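Local coordinates for protein endoribonuclease ToxN (Bacillus thuringiensis, PDB 4ATO) that cleaves RNA at adenine-rich sequences as the toxin of a type III toxin-antitoxin system, held in a triangular complex by its own noncoding RNA antitoxin, at residues P91-K96 and Q167-R172. Numbering follows the deposited sequence.
Sequences PEKECK and QEYKER
The type I beta turn from Pro91 to Glu94, closed by a backbone bond from Glu94 N to Pro91 O of 3.0 Å, faces the C-terminal end of helix 159-169, and the backbones come nearest at Pro91 and Tyr169, whose CA atoms are 8.0 Å apart. Tyr169 bridges this distance: its CG stands anti to the backbone N (chi1 173°), and the ring reaches out to the turn, where three side chains receive it. Pro91 lies over one face, its CG 3.9 Å from the centroid of the Tyr169 ring and 23° off the ring normal, which qualifies as a CH-pi contact; the overlap is displaced toward the rim, with CG 3.6 Å from Tyr169 CD1. Lys93 sets its aliphatic CG at the ring edge, 3.3 Å from Tyr169 OH, and a bend at chi2 turns the rest of its chain. The phenol then donates a very short hydrogen bond, 2.5 Å from Tyr169 OH to Glu94 OE2. The carboxylate plane is turned 65° from the ring plane, and OE2 comes obliquely to the ring. Its other oxygen, Glu94 OE1, is hydrogen-bonded to Ser13 OG, giving the carboxylate an anchor at each oxygen, while Tyr16 of helix 14-23 touches both Pro91 and Glu94. Lys93 and Arg172 approach only loosely, with Lys93 CD 4.4 Å from Arg172 NH1. Past Tyr169 the helix ends: Lys170 leaves helical geometry and centres an inverse gamma turn. The contact is surface packing that joins the end of helix 159-169, the last modelled helix of the ToxN fold, to the type I turn leading into strand 95-97, outermost in the chain's antiparallel sheet.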
ATOM      1  N   PRO A  91      -2.840  -0.856 -40.086  1.00 41.38           N
ATOM      2  CA  PRO A  91      -4.262  -1.089 -40.375  1.00 49.48           C
ATOM      3  C   PRO A  91      -4.693  -2.479 -39.915  1.00 49.11           C
ATOM      4  O   PRO A  91      -3.864  -3.391 -39.877  1.00 50.33           O
ATOM      5  CB  PRO A  91      -4.341  -0.964 -41.905  1.00 43.92           C
ATOM      6  CG  PRO A  91      -2.975  -1.278 -42.383  1.00 51.27           C
ATOM      7  CD  PRO A  91      -2.024  -0.811 -41.313  1.00 42.33           C
ATOM      8  N   GLU A  92      -5.968  -2.637 -39.574  1.00 49.40           N
ATOM      9  CA  GLU A  92      -6.432  -3.852 -38.901  1.00 61.10           C
ATOM     10  C   GLU A  92      -6.408  -5.108 -39.769  1.00 63.44           C
ATOM     11  O   GLU A  92      -6.531  -6.225 -39.262  1.00 69.51           O
ATOM     12  CB  GLU A  92      -7.817  -3.645 -38.272  1.00 70.19           C
ATOM     13  CG  GLU A  92      -8.872  -3.089 -39.212  1.00 90.32           C
ATOM     14  CD  GLU A  92     -10.109  -2.590 -38.475  1.00102.07           C
ATOM     15  OE1 GLU A  92     -10.031  -2.375 -37.245  1.00102.60           O
ATOM     16  OE2 GLU A  92     -11.161  -2.406 -39.129  1.00103.76           O
ATOM     17  N   LYS A  93      -6.235  -4.932 -41.072  1.00 55.49           N
ATOM     18  CA  LYS A  93      -6.136  -6.081 -41.963  1.00 63.63           C
ATOM     19  C   LYS A  93      -4.703  -6.593 -42.038  1.00 53.60           C
ATOM     20  O   LYS A  93      -4.461  -7.728 -42.444  1.00 53.05           O
ATOM     21  CB  LYS A  93      -6.678  -5.762 -43.366  1.00 79.72           C
ATOM     22  CG  LYS A  93      -6.702  -4.279 -43.718  1.00 97.20           C
ATOM     23  CD  LYS A  93      -8.000  -3.614 -43.262  1.00100.85           C
ATOM     24  CE  LYS A  93      -7.795  -2.142 -42.947  1.00 91.86           C
ATOM     25  NZ  LYS A  93      -8.969  -1.585 -42.229  1.00 89.09           N
ATOM     26  N   GLU A  94      -3.745  -5.765 -41.636  1.00 47.61           N
ATOM     27  CA  GLU A  94      -2.351  -6.193 -41.700  1.00 50.62           C
ATOM     28  C   GLU A  94      -1.814  -6.690 -40.355  1.00 53.12           C
ATOM     29  O   GLU A  94      -0.604  -6.849 -40.185  1.00 55.99           O
ATOM     30  CB  GLU A  94      -1.450  -5.099 -42.291  1.00 49.32           C
ATOM     31  CG  GLU A  94      -1.826  -4.677 -43.718  1.00 44.37           C
ATOM     32  CD  GLU A  94      -1.917  -5.845 -44.678  1.00 54.73           C
ATOM     33  OE1 GLU A  94      -1.042  -6.740 -44.628  1.00 58.91           O
ATOM     34  OE2 GLU A  94      -2.871  -5.869 -45.487  1.00 58.03           O
ATOM     35  N   CYS A  95      -2.712  -6.949 -39.406  1.00 56.21           N
ATOM     36  CA  CYS A  95      -2.287  -7.511 -38.126  1.00 54.89           C
ATOM     37  C   CYS A  95      -3.202  -8.628 -37.627  1.00 57.38           C
ATOM     38  O   CYS A  95      -4.416  -8.592 -37.820  1.00 68.58           O
ATOM     39  CB  CYS A  95      -2.142  -6.415 -37.067  1.00 54.14           C
ATOM     40  SG  CYS A  95      -3.683  -5.806 -36.405  1.00 68.63           S
ATOM     41  N   LYS A  96      -2.600  -9.627 -36.990  1.00 50.80           N
ATOM     42  CA  LYS A  96      -3.343 -10.749 -36.438  1.00 52.42           C
ATOM     43  C   LYS A  96      -3.180 -10.818 -34.921  1.00 54.30           C
ATOM     44  O   LYS A  96      -2.091 -10.614 -34.391  1.00 42.32           O
ATOM     45  CB  LYS A  96      -2.880 -12.058 -37.071  1.00 55.62           C
ATOM     46  CG  LYS A  96      -3.661 -13.270 -36.590  1.00 82.16           C
ATOM     47  CD  LYS A  96      -5.162 -13.097 -36.828  1.00 90.19           C
ATOM     48  CE  LYS A  96      -5.972 -14.097 -36.017  1.00 88.04           C
ATOM     49  NZ  LYS A  96      -5.510 -15.491 -36.255  1.00 88.91           N
ATOM     50  N   GLN A 167      -2.233   5.833 -44.168  1.00 63.10           N
ATOM     51  CA  GLN A 167      -3.324   6.462 -44.910  1.00 69.62           C
ATOM     52  C   GLN A 167      -3.320   5.984 -46.358  1.00 68.67           C
ATOM     53  O   GLN A 167      -4.358   5.603 -46.896  1.00 71.93           O
ATOM     54  CB  GLN A 167      -3.200   7.990 -44.872  1.00 82.75           C
ATOM     55  CG  GLN A 167      -3.502   8.628 -43.524  1.00 95.44           C
ATOM     56  CD  GLN A 167      -4.993   8.768 -43.265  1.00108.24           C
ATOM     57  OE1 GLN A 167      -5.809   8.635 -44.178  1.00113.68           O
ATOM     58  NE2 GLN A 167      -5.355   9.041 -42.014  1.00106.36           N
ATOM     59  N   GLU A 168      -2.143   6.003 -46.979  1.00 58.41           N
ATOM     60  CA  GLU A 168      -1.998   5.574 -48.364  1.00 67.29           C
ATOM     61  C   GLU A 168      -2.452   4.134 -48.547  1.00 72.36           C
ATOM     62  O   GLU A 168      -2.988   3.777 -49.595  1.00 80.69           O
ATOM     63  CB  GLU A 168      -0.551   5.735 -48.834  1.00 68.68           C
ATOM     64  CG  GLU A 168      -0.084   7.181 -48.914  1.00 76.80           C
ATOM     65  CD  GLU A 168       1.386   7.306 -49.265  1.00 83.82           C
ATOM     66  OE1 GLU A 168       1.892   6.463 -50.039  1.00 85.07           O
ATOM     67  OE2 GLU A 168       2.039   8.247 -48.760  1.00 86.17           O
ATOM     68  N   TYR A 169      -2.243   3.310 -47.525  1.00 67.45           N
ATOM     69  CA  TYR A 169      -2.684   1.923 -47.583  1.00 75.50           C
ATOM     70  C   TYR A 169      -4.196   1.863 -47.719  1.00 83.23           C
ATOM     71  O   TYR A 169      -4.736   0.975 -48.382  1.00 82.77           O
ATOM     72  CB  TYR A 169      -2.249   1.144 -46.339  1.00 71.47           C
ATOM     73  CG  TYR A 169      -2.829  -0.255 -46.280  1.00 72.18           C
ATOM     74  CD1 TYR A 169      -4.082  -0.488 -45.708  1.00 70.59           C
ATOM     75  CD2 TYR A 169      -2.129  -1.345 -46.799  1.00 65.22           C
ATOM     76  CE1 TYR A 169      -4.627  -1.757 -45.660  1.00 70.68           C
ATOM     77  CE2 TYR A 169      -2.665  -2.626 -46.749  1.00 65.41           C
ATOM     78  CZ  TYR A 169      -3.918  -2.824 -46.178  1.00 72.22           C
ATOM     79  OH  TYR A 169      -4.471  -4.083 -46.116  1.00 71.66           O
ATOM     80  N   LYS A 170      -4.876   2.808 -47.080  1.00 89.59           N
ATOM     81  CA  LYS A 170      -6.332   2.865 -47.122  1.00102.63           C
ATOM     82  C   LYS A 170      -6.839   3.308 -48.495  1.00102.87           C
ATOM     83  O   LYS A 170      -7.572   4.287 -48.624  1.00102.89           O
ATOM     84  CB  LYS A 170      -6.868   3.761 -46.004  1.00108.92           C
ATOM     85  CG  LYS A 170      -6.519   3.251 -44.607  1.00113.52           C
ATOM     86  CD  LYS A 170      -6.927   4.235 -43.520  1.00120.20           C
ATOM     87  CE  LYS A 170      -6.707   3.652 -42.129  1.00119.28           C
ATOM     88  NZ  LYS A 170      -5.276   3.335 -41.869  1.00120.34           N
ATOM     89  N   GLU A 171      -6.410   2.572 -49.514  1.00105.70           N
ATOM     90  CA  GLU A 171      -6.913   2.694 -50.869  1.00103.87           C
ATOM     91  C   GLU A 171      -7.782   1.467 -51.094  1.00107.51           C
ATOM     92  O   GLU A 171      -8.465   1.339 -52.111  1.00113.21           O
ATOM     93  CB  GLU A 171      -5.744   2.677 -51.843  1.00 99.10           C
ATOM     94  CG  GLU A 171      -4.901   1.417 -51.735  1.00102.80           C
ATOM     95  CD  GLU A 171      -3.552   1.549 -52.415  1.00107.96           C
ATOM     96  OE1 GLU A 171      -3.324   2.573 -53.094  1.00109.97           O
ATOM     97  OE2 GLU A 171      -2.718   0.630 -52.267  1.00104.87           O
ATOM     98  N   ARG A 172      -7.738   0.566 -50.119  1.00101.73           N
ATOM     99  CA  ARG A 172      -8.483  -0.683 -50.155  1.00101.40           C
ATOM    100  C   ARG A 172      -9.966  -0.417 -49.950  1.00 93.40           C
ATOM    101  O   ARG A 172     -10.353   0.669 -49.519  1.00 88.06           O
ATOM    102  CB  ARG A 172      -7.963  -1.622 -49.066  1.00108.26           C
ATOM    103  CG  ARG A 172      -8.403  -3.066 -49.202  1.00113.69           C
ATOM    104  CD  ARG A 172      -7.702  -3.939 -48.173  1.00118.63           C
ATOM    105  NE  ARG A 172      -7.974  -5.359 -48.375  1.00128.61           N
ATOM    106  CZ  ARG A 172      -8.951  -6.030 -47.769  1.00131.19           C
ATOM    107  NH1 ARG A 172      -9.755  -5.410 -46.916  1.00130.71           N
ATOM    108  NH2 ARG A 172      -9.121  -7.322 -48.015  1.00128.88           N
TER